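Side-chain contacts in Pab-dependent poly(a)-specific ribonuclease subunit PAN2 (Neurospora crassa, PDB 4CZW), which probably serves as the catalytic subunit of the PAN deadenylation complex, shortening the poly(A) tails of mRNA exonucleolytically to release 5'-AMP: residues Q223-S228 / R279-T284; K534-L539 / R556-Q561; I583-L588 / A608-K613. All blocks are in the same frame, centred on the assembly; numbering follows the deposited sequence.

Interaction 1: Q223-S228 / R279-T284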
loop_
_atom_site.group_PDB
_atom_site.type_symbol
_atom_site.label_atom_id
_atom_site.label_comp_id
_atom_site.label_asym_id
_atom_site.label_seq_id
_atom_site.Cartn_x
_atom_site.Cartn_y
_atom_site.Cartn_z
ATOM N N GLN A 223 -21.875 -29.809 15.685
ATOM C CA GLN A 223 -22.381 -28.875 16.684
ATOM C C GLN A 223 -21.253 -28.375 17.582
ATOM O O GLN A 223 -20.315 -29.116 17.881
ATOM C CB GLN A 223 -23.480 -29.534 17.524
ATOM C CG GLN A 223 -24.161 -28.596 18.511
ATOM C CD GLN A 223 -24.813 -27.406 17.832
ATOM O OE1 GLN A 223 -25.379 -27.529 16.746
ATOM N NE2 GLN A 223 -24.732 -26.244 18.468
ATOM N N ARG A 224 -21.356 -27.115 18.000
ATOM C CA ARG A 224 -20.357 -26.468 18.849
ATOM C C ARG A 224 -18.970 -26.491 18.214
ATOM O O ARG A 224 -17.973 -26.767 18.882
ATOM C CB ARG A 224 -20.316 -27.122 20.233
ATOM C CG ARG A 224 -21.559 -26.868 21.072
ATOM C CD ARG A 224 -21.420 -27.450 22.469
ATOM N NE ARG A 224 -22.556 -27.103 23.318
ATOM C CZ ARG A 224 -22.682 -27.476 24.588
ATOM N NH1 ARG A 224 -21.741 -28.212 25.162
ATOM N NH2 ARG A 224 -23.750 -27.113 25.284
ATOM N N ILE A 225 -18.916 -26.199 16.919
ATOM C CA ILE A 225 -17.650 -26.089 16.207
ATOM C C ILE A 225 -17.087 -24.683 16.384
ATOM O O ILE A 225 -17.734 -23.701 16.024
ATOM C CB ILE A 225 -17.812 -26.395 14.707
ATOM C CG1 ILE A 225 -18.731 -27.601 14.502
ATOM C CG2 ILE A 225 -16.454 -26.623 14.059
ATOM C CD1 ILE A 225 -19.037 -27.894 13.049
ATOM N N THR A 226 -15.885 -24.589 16.943
ATOM C CA THR A 226 -15.289 -23.290 17.238
ATOM C C THR A 226 -14.250 -22.885 16.197
ATOM O O THR A 226 -13.784 -23.711 15.412
ATOM C CB THR A 226 -14.628 -23.280 18.629
ATOM O OG1 THR A 226 -13.513 -24.179 18.640
ATOM C CG2 THR A 226 -15.626 -23.703 19.695
ATOM N N PHE A 227 -13.895 -21.602 16.200
ATOM C CA PHE A 227 -12.892 -21.073 15.282
ATOM C C PHE A 227 -11.510 -21.630 15.602
ATOM O O PHE A 227 -10.690 -21.838 14.707
ATOM C CB PHE A 227 -12.872 -19.542 15.338
ATOM C CG PHE A 227 -11.768 -18.919 14.530
ATOM C CD1 PHE A 227 -11.888 -18.780 13.157
ATOM C CD2 PHE A 227 -10.612 -18.463 15.146
ATOM C CE1 PHE A 227 -10.876 -18.206 12.413
ATOM C CE2 PHE A 227 -9.595 -17.889 14.406
ATOM C CZ PHE A 227 -9.727 -17.759 13.038
ATOM N N SER A 228 -11.259 -21.867 16.886
ATOM C CA SER A 228 -9.986 -22.418 17.335
ATOM C C SER A 228 -9.763 -23.814 16.763
ATOM O O SER A 228 -8.641 -24.181 16.411
ATOM C CB SER A 228 -9.930 -22.458 18.865
ATOM O OG SER A 228 -10.040 -21.156 19.413
ATOM N N ARG A 279 -21.235 -21.278 5.389
ATOM C CA ARG A 279 -21.800 -19.948 5.596
ATOM C C ARG A 279 -22.714 -19.918 6.816
ATOM O O ARG A 279 -22.780 -18.910 7.522
ATOM C CB ARG A 279 -22.552 -19.486 4.347
ATOM C CG ARG A 279 -21.647 -19.257 3.148
ATOM C CD ARG A 279 -22.433 -18.900 1.898
ATOM N NE ARG A 279 -21.559 -18.775 0.738
ATOM C CZ ARG A 279 -21.274 -19.772 -0.096
ATOM N NH1 ARG A 279 -21.801 -20.975 0.093
ATOM N NH2 ARG A 279 -20.463 -19.563 -1.124
ATOM N N LYS A 280 -23.414 -21.023 7.062
ATOM C CA LYS A 280 -24.244 -21.146 8.254
ATOM C C LYS A 280 -23.378 -21.108 9.507
ATOM O O LYS A 280 -23.757 -20.523 10.522
ATOM C CB LYS A 280 -25.062 -22.438 8.218
ATOM C CG LYS A 280 -26.071 -22.515 7.085
ATOM C CD LYS A 280 -26.937 -23.757 7.211
ATOM C CE LYS A 280 -27.947 -23.852 6.081
ATOM N NZ LYS A 280 -28.826 -25.045 6.230
ATOM N N LEU A 281 -22.209 -21.736 9.425
ATOM C CA LEU A 281 -21.271 -21.775 10.540
ATOM C C LEU A 281 -20.721 -20.386 10.853
ATOM O O LEU A 281 -20.675 -19.972 12.011
ATOM C CB LEU A 281 -20.123 -22.739 10.236
ATOM C CG LEU A 281 -19.101 -22.962 11.353
ATOM C CD1 LEU A 281 -19.749 -23.657 12.540
ATOM C CD2 LEU A 281 -17.907 -23.758 10.846
ATOM N N TRP A 282 -20.305 -19.672 9.812
ATOM C CA TRP A 282 -19.721 -18.343 9.974
ATOM C C TRP A 282 -20.750 -17.295 10.382
ATOM O O TRP A 282 -20.397 -16.251 10.932
ATOM C CB TRP A 282 -19.032 -17.906 8.680
ATOM C CG TRP A 282 -17.587 -18.280 8.612
ATOM C CD1 TRP A 282 -17.043 -19.336 7.941
ATOM C CD2 TRP A 282 -16.498 -17.598 9.242
ATOM N NE1 TRP A 282 -15.679 -19.352 8.112
ATOM C CE2 TRP A 282 -15.320 -18.295 8.908
ATOM C CE3 TRP A 282 -16.404 -16.466 10.056
ATOM C CZ2 TRP A 282 -14.063 -17.896 9.358
ATOM C CZ3 TRP A 282 -15.157 -16.071 10.502
ATOM C CH2 TRP A 282 -14.004 -16.784 10.153
ATOM N N SER A 283 -22.021 -17.574 10.114
ATOM C CA SER A 283 -23.089 -16.635 10.438
ATOM C C SER A 283 -23.431 -16.663 11.924
ATOM O O SER A 283 -24.194 -15.827 12.408
ATOM C CB SER A 283 -24.338 -16.936 9.610
ATOM O OG SER A 283 -24.899 -18.187 9.966
ATOM N N THR A 284 -22.867 -17.632 12.638
ATOM C CA THR A 284 -23.069 -17.746 14.078
ATOM C C THR A 284 -22.523 -16.514 14.791
ATOM O O THR A 284 -21.351 -16.173 14.634
ATOM C CB THR A 284 -22.390 -19.008 14.644
ATOM O OG1 THR A 284 -22.886 -20.166 13.962
ATOM C CG2 THR A 284 -22.665 -19.143 16.134
#

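Interaction 2: K534-L539 / R556-Q561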
loop_
_atom_site.group_PDB
_atom_site.type_symbol
_atom_site.label_atom_id
_atom_site.label_comp_id
_atom_site.label_asym_id
_atom_site.label_seq_id
_atom_site.Cartn_x
_atom_site.Cartn_y
_atom_site.Cartn_z
ATOM N N LYS A 534 11.062 7.234 -6.451
ATOM C CA LYS A 534 11.875 7.056 -5.254
ATOM C C LYS A 534 12.508 8.373 -4.819
ATOM O O LYS A 534 12.588 8.667 -3.627
ATOM C CB LYS A 534 12.958 6.004 -5.498
ATOM C CG LYS A 534 13.725 5.591 -4.254
ATOM C CD LYS A 534 14.799 4.570 -4.591
ATOM C CE LYS A 534 15.549 4.115 -3.350
ATOM N NZ LYS A 534 14.667 3.374 -2.407
ATOM N N LYS A 535 12.948 9.163 -5.794
ATOM C CA LYS A 535 13.539 10.467 -5.521
ATOM C C LYS A 535 12.534 11.389 -4.844
ATOM O O LYS A 535 12.826 11.996 -3.814
ATOM C CB LYS A 535 14.049 11.109 -6.813
ATOM C CG LYS A 535 15.087 10.285 -7.553
ATOM C CD LYS A 535 15.510 10.969 -8.840
ATOM C CE LYS A 535 16.519 10.131 -9.605
ATOM N NZ LYS A 535 16.915 10.777 -10.886
ATOM N N LEU A 536 11.345 11.484 -5.430
ATOM C CA LEU A 536 10.292 12.343 -4.901
ATOM C C LEU A 536 9.833 11.875 -3.525
ATOM O O LEU A 536 9.562 12.689 -2.643
ATOM C CB LEU A 536 9.105 12.386 -5.866
ATOM C CG LEU A 536 9.425 12.829 -7.295
ATOM C CD1 LEU A 536 8.159 12.896 -8.135
ATOM C CD2 LEU A 536 10.144 14.168 -7.291
ATOM N N TRP A 537 9.753 10.558 -3.346
ATOM C CA TRP A 537 9.322 9.981 -2.078
ATOM C C TRP A 537 10.315 10.294 -0.964
ATOM O O TRP A 537 9.922 10.574 0.169
ATOM C CB TRP A 537 9.139 8.467 -2.209
ATOM C CG TRP A 537 8.623 7.821 -0.960
ATOM C CD1 TRP A 537 7.334 7.815 -0.512
ATOM C CD2 TRP A 537 9.384 7.083 0.006
ATOM N NE1 TRP A 537 7.244 7.123 0.671
ATOM C CE2 TRP A 537 8.490 6.663 1.010
ATOM C CE3 TRP A 537 10.735 6.737 0.118
ATOM C CZ2 TRP A 537 8.901 5.916 2.112
ATOM C CZ3 TRP A 537 11.142 5.995 1.213
ATOM C CH2 TRP A 537 10.227 5.592 2.195
ATOM N N VAL A 538 11.603 10.238 -1.291
ATOM C CA VAL A 538 12.653 10.571 -0.336
ATOM C C VAL A 538 12.572 12.045 0.053
ATOM O O VAL A 538 12.657 12.391 1.232
ATOM C CB VAL A 538 14.056 10.259 -0.904
ATOM C CG1 VAL A 538 15.139 10.932 -0.075
ATOM C CG2 VAL A 538 14.283 8.757 -0.958
ATOM N N LEU A 539 12.388 12.904 -0.945
ATOM C CA LEU A 539 12.308 14.345 -0.725
ATOM C C LEU A 539 11.142 14.723 0.186
ATOM O O LEU A 539 11.238 15.672 0.965
ATOM C CB LEU A 539 12.188 15.080 -2.062
ATOM C CG LEU A 539 13.432 15.053 -2.952
ATOM C CD1 LEU A 539 13.133 15.648 -4.318
ATOM C CD2 LEU A 539 14.584 15.789 -2.283
ATOM N N ARG A 556 -1.428 13.633 -7.779
ATOM C CA ARG A 556 -2.390 12.568 -8.037
ATOM C C ARG A 556 -1.874 11.580 -9.080
ATOM O O ARG A 556 -1.985 10.366 -8.906
ATOM C CB ARG A 556 -3.727 13.157 -8.486
ATOM C CG ARG A 556 -4.649 12.151 -9.151
ATOM C CD ARG A 556 -6.066 12.677 -9.236
ATOM N NE ARG A 556 -6.713 12.699 -7.928
ATOM C CZ ARG A 556 -7.401 11.681 -7.421
ATOM N NH1 ARG A 556 -7.534 10.559 -8.113
ATOM N NH2 ARG A 556 -7.958 11.786 -6.222
ATOM N N VAL A 557 -1.307 12.105 -10.161
ATOM C CA VAL A 557 -0.775 11.266 -11.228
ATOM C C VAL A 557 0.574 10.675 -10.821
ATOM O O VAL A 557 0.911 9.551 -11.196
ATOM C CB VAL A 557 -0.637 12.057 -12.543
ATOM C CG1 VAL A 557 -0.147 11.156 -13.666
ATOM C CG2 VAL A 557 -1.972 12.683 -12.912
ATOM N N ILE A 558 1.337 11.433 -10.037
ATOM C CA ILE A 558 2.568 10.926 -9.439
ATOM C C ILE A 558 2.223 9.803 -8.458
ATOM O O ILE A 558 3.030 8.902 -8.215
ATOM C CB ILE A 558 3.356 12.054 -8.720
ATOM C CG1 ILE A 558 3.885 13.069 -9.735
ATOM C CG2 ILE A 558 4.521 11.498 -7.914
ATOM C CD1 ILE A 558 4.628 14.228 -9.106
ATOM N N ASN A 559 1.001 9.860 -7.930
ATOM C CA ASN A 559 0.497 8.915 -6.932
ATOM C C ASN A 559 1.289 9.034 -5.634
ATOM O O ASN A 559 1.957 8.092 -5.208
ATOM C CB ASN A 559 0.537 7.477 -7.460
ATOM C CG ASN A 559 -0.370 6.537 -6.686
ATOM O OD1 ASN A 559 -0.535 5.376 -7.056
ATOM N ND2 ASN A 559 -0.977 7.039 -5.615
ATOM N N ILE A 560 1.200 10.205 -5.011
ATOM C CA ILE A 560 1.905 10.474 -3.767
ATOM C C ILE A 560 1.083 11.425 -2.898
ATOM O O ILE A 560 0.221 12.148 -3.400
ATOM C CB ILE A 560 3.304 11.074 -4.035
ATOM C CG1 ILE A 560 4.226 10.872 -2.829
ATOM C CG2 ILE A 560 3.201 12.545 -4.417
ATOM C CD1 ILE A 560 5.643 11.336 -3.066
ATOM N N GLN A 561 1.338 11.403 -1.593
ATOM C CA GLN A 561 0.655 12.290 -0.658
ATOM C C GLN A 561 1.656 13.199 0.046
ATOM O O GLN A 561 2.606 12.725 0.670
ATOM C CB GLN A 561 -0.142 11.483 0.369
ATOM C CG GLN A 561 -1.343 10.744 -0.206
ATOM C CD GLN A 561 -2.529 11.656 -0.458
ATOM O OE1 GLN A 561 -2.606 12.759 0.083
ATOM N NE2 GLN A 561 -3.462 11.198 -1.284
#

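Interaction 3: I583-L588 / A608-K613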
loop_
_atom_site.group_PDB
_atom_site.type_symbol
_atom_site.label_atom_id
_atom_site.label_comp_id
_atom_site.label_asym_id
_atom_site.label_seq_id
_atom_site.Cartn_x
_atom_site.Cartn_y
_atom_site.Cartn_z
ATOM N N ILE A 583 -6.246 31.189 -10.662
ATOM C CA ILE A 583 -5.685 31.879 -11.815
ATOM C C ILE A 583 -4.681 30.984 -12.539
ATOM O O ILE A 583 -3.956 30.214 -11.907
ATOM C CB ILE A 583 -4.996 33.198 -11.400
ATOM C CG1 ILE A 583 -5.909 34.016 -10.486
ATOM C CG2 ILE A 583 -4.607 34.015 -12.623
ATOM C CD1 ILE A 583 -7.167 34.516 -11.164
ATOM N N SER A 584 -4.651 31.084 -13.864
ATOM C CA SER A 584 -3.717 30.314 -14.679
ATOM C C SER A 584 -2.266 30.700 -14.405
ATOM O O SER A 584 -1.981 31.821 -13.983
ATOM C CB SER A 584 -4.030 30.503 -16.164
ATOM O OG SER A 584 -3.017 29.935 -16.975
ATOM N N LEU A 585 -1.355 29.763 -14.649
ATOM C CA LEU A 585 0.072 30.019 -14.503
ATOM C C LEU A 585 0.538 31.048 -15.528
ATOM O O LEU A 585 1.389 31.890 -15.240
ATOM C CB LEU A 585 0.871 28.723 -14.657
ATOM C CG LEU A 585 2.398 28.847 -14.622
ATOM C CD1 LEU A 585 2.888 29.142 -13.212
ATOM C CD2 LEU A 585 3.064 27.597 -15.181
ATOM N N ALA A 586 -0.034 30.971 -16.725
ATOM C CA ALA A 586 0.332 31.864 -17.817
ATOM C C ALA A 586 -0.090 33.301 -17.532
ATOM O O ALA A 586 0.649 34.241 -17.821
ATOM C CB ALA A 586 -0.283 31.381 -19.121
ATOM N N PHE A 587 -1.280 33.465 -16.964
ATOM C CA PHE A 587 -1.799 34.793 -16.660
ATOM C C PHE A 587 -1.003 35.448 -15.536
ATOM O O PHE A 587 -0.691 36.637 -15.598
ATOM C CB PHE A 587 -3.280 34.724 -16.285
ATOM C CG PHE A 587 -3.928 36.071 -16.131
ATOM C CD1 PHE A 587 -4.463 36.726 -17.227
ATOM C CD2 PHE A 587 -3.999 36.683 -14.890
ATOM C CE1 PHE A 587 -5.058 37.966 -17.089
ATOM C CE2 PHE A 587 -4.591 37.922 -14.745
ATOM C CZ PHE A 587 -5.122 38.564 -15.846
ATOM N N LEU A 588 -0.682 34.667 -14.508
ATOM C CA LEU A 588 0.107 35.166 -13.388
ATOM C C LEU A 588 1.503 35.575 -13.845
ATOM O O LEU A 588 2.055 36.565 -13.370
ATOM C CB LEU A 588 0.199 34.114 -12.281
ATOM C CG LEU A 588 -1.077 33.836 -11.483
ATOM C CD1 LEU A 588 -0.846 32.729 -10.467
ATOM C CD2 LEU A 588 -1.562 35.102 -10.795
ATOM N N ALA A 608 8.344 25.262 -13.677
ATOM C CA ALA A 608 8.747 25.173 -12.279
ATOM C C ALA A 608 9.441 26.460 -11.853
ATOM O O ALA A 608 9.196 26.980 -10.765
ATOM C CB ALA A 608 9.656 23.976 -12.059
ATOM N N GLN A 609 10.309 26.966 -12.725
ATOM C CA GLN A 609 11.004 28.225 -12.485
ATOM C C GLN A 609 10.027 29.392 -12.447
ATOM O O GLN A 609 10.204 30.337 -11.679
ATOM C CB GLN A 609 12.064 28.463 -13.562
ATOM C CG GLN A 609 13.239 27.501 -13.508
ATOM C CD GLN A 609 14.114 27.584 -14.743
ATOM O OE1 GLN A 609 13.637 27.892 -15.836
ATOM N NE2 GLN A 609 15.401 27.309 -14.576
ATOM N N THR A 610 8.995 29.319 -13.284
ATOM C CA THR A 610 7.968 30.355 -13.341
ATOM C C THR A 610 7.222 30.460 -12.015
ATOM O O THR A 610 7.032 31.555 -11.483
ATOM C CB THR A 610 6.955 30.083 -14.469
ATOM O OG1 THR A 610 7.634 30.073 -15.732
ATOM C CG2 THR A 610 5.874 31.152 -14.488
ATOM N N ALA A 611 6.803 29.312 -11.490
ATOM C CA ALA A 611 6.093 29.260 -10.216
ATOM C C ALA A 611 6.968 29.779 -9.081
ATOM O O ALA A 611 6.483 30.446 -8.168
ATOM C CB ALA A 611 5.633 27.840 -9.926
ATOM N N LEU A 612 8.259 29.468 -9.149
ATOM C CA LEU A 612 9.210 29.933 -8.148
ATOM C C LEU A 612 9.344 31.452 -8.200
ATOM O O LEU A 612 9.402 32.114 -7.164
ATOM C CB LEU A 612 10.574 29.273 -8.351
ATOM C CG LEU A 612 11.660 29.659 -7.344
ATOM C CD1 LEU A 612 11.228 29.304 -5.931
ATOM C CD2 LEU A 612 12.984 28.992 -7.688
ATOM N N LYS A 613 9.390 31.995 -9.413
ATOM C CA LYS A 613 9.444 33.440 -9.607
ATOM C C LYS A 613 8.187 34.106 -9.062
ATOM O O LYS A 613 8.253 35.170 -8.444
ATOM C CB LYS A 613 9.613 33.783 -11.089
ATOM C CG LYS A 613 10.983 33.464 -11.663
ATOM C CD LYS A 613 11.048 33.835 -13.136
ATOM C CE LYS A 613 12.450 33.655 -13.692
ATOM N NZ LYS A 613 12.522 34.030 -15.132
#

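Interaction 1: Q223-S228 / R279-T284
Two apolar pairs carry this contact, Ile225 with Leu281 and Phe227 with Trp282. In the aliphatic pair CD1 of Leu281 lies 4.0 Å from CB of Ile225, so the leucine meets the root of the isoleucine side chain. The same methyl is 4.0 Å from the backbone O of Ile225, whose bonding is met by the indole NH of Trp287; Trp287 also packs against Leu281. With CG anti to its backbone N (chi1 -176°), Leu281 reaches out of helix 276-282 toward the loop ahead of helix 227-235.

The aromatic pair is buried more deeply. CH2 of Trp282 comes within 4.1 Å of CE1 of Phe227, and the two rings meet obliquely, carbon against carbon. The tryptophan is held from other directions: Tyr210 OH hydrogen-bonds its NE1, and the ring of Trp287 meets it edge-to-face.

No polar bond joins the two segments; several are local to the helix ends. Thr226 is the N-cap of helix 227-235, its hydroxyl capping a backbone N of the first turn. Thr284 hydrogen-bonds Leu281 O through both N and OG1 (3.0 Å for OG1), the two donors reaching the carbonyl from the same face. Ser283 OG likewise takes Lys280 O at 2.7 Å.

Both segments belong to the USP-like pseudo-UCH domain, predicted to be catalytically inactive and to act as a scaffold. Small polar residues suit the helix ends because they bond locally, leaving bulky hydrocarbon to join helix 276-282 to the loop and first turn of helix 227-235; the contact therefore implies cohesion by dispersion and water exclusion.

Interaction 2: K534-L539 / R556-Q561
Leu536 and Ile558 form the tightly packed part of this contact. CD1 of Leu536 touches both arms of the isoleucine, lying 3.9 Å from Ile558 CD1 and 3.9 Å from Ile558 CG2, while the two side chains cross at about a right angle. Ile558 offers its branches this way because CG1 sits beside the backbone N and CG2 beside the carbonyl carbon (chi1 -67°). Branched aliphatic residues suit the place: beyond this pair Leu536 packs on Ile444 and Val479, and Ile558 on Thr446 and Ile474, all from the exonuclease sheet.

Ile560 extends the apolar layer against backbone. Its CD1 reaches the surface of helix 529-541, 4.0 Å from Trp537 CA and 4.2 Å from Leu536 O. Trp537 takes a looser part, its indole at the margin, where it meets Tyr87 and makes a weak NE1 bond to Asp90.

On the more open side, partly exposed Arg556 salt-bridges Glu42. At the buried end of helix 551-558, Asn559, with positive phi, is the C-prime residue of a Schellman motif; the chain turns there so that Ile560, two residues after Ile558, can also face helix 529-541. The Asn559 amide is satisfied by His101 O and Asn104 N.

Asp554, assigned by similarity to the catalytic metal site of this DEDD-type nuclease, lies one helical turn before Ile558, with side chains about 4 Å apart. The chemistry implies that the helix bearing this probable metal ligand is seated by hydrocarbon against the sheet and helix 529-541, while Arg556 and polar groups at its C-terminal end bond residues of the USP-like domain.

Interaction 3: I583-L588 / A608-K613
Leu585 projects from the first turn of helix 585-592 onto helix 604-623, where it meets Thr610 and Ala611. The main van der Waals contact is methyl to methyl: Leu585 CD1 lies 3.8 Å from Thr610 CG2, the side chains crossing at a slant. Leu585 CG also approaches that threonine methyl, at 4.2 Å. Leucine is long enough to bridge the gap: the alpha carbons of Leu585 and Ala611, the nearest across the two segments, stand 7.4 Å apart.

Ala611 makes a slighter contact, its CB 4.5 Å from Leu585 CD1. Its small side chain lets the leucine come near the helix backbone, 4.3 Å from CD1 to Ala611 N, and it also packs on Leu547 of strand 545-548. This is the RNase H-like exonuclease fold, in which helix 604-623 lies against the central sheet. Asp607, a catalytic metal ligand by similarity, precedes Thr610 by three residues on this helix, and the Leu585 side chain touches it as well as His549.

Most of the polar interactions are local to each helix. Threonine suits its buried place by having two unlike branches: CG2, anti to the backbone N (OG1 at chi1 -61°), faces Leu585, while OG1 hydrogen-bonds Glu606 O one turn back. Ser584 holds the N-cap position of helix 585-592, and its carbonyl accepts the backbone N of Leu588 at 3.2 Å. On a more outward side of helix 604-623, Gln609 NE2 binds Gly488 O.

Interaction 1 belongs to the USP-like domain, whereas interactions 2 and 3 share the exonuclease domain and hold different helices of it. The centres of interactions 1 and 3 are 63 Å apart, on opposite sides of the chain's centre; those of 2 and 3 are 22 Å apart. Interaction 2 is the most central, with all its touching residues buried and aliphatic side chains packing on each other and on helix backbone. Interaction 1 is only partly buried and adds an aromatic pair. Interaction 3 is peripheral in position yet largely buried, and it uses the methyl of a threonine. Each exonuclease contact adjoins a different probable metal ligand, Asp554 or Asp607.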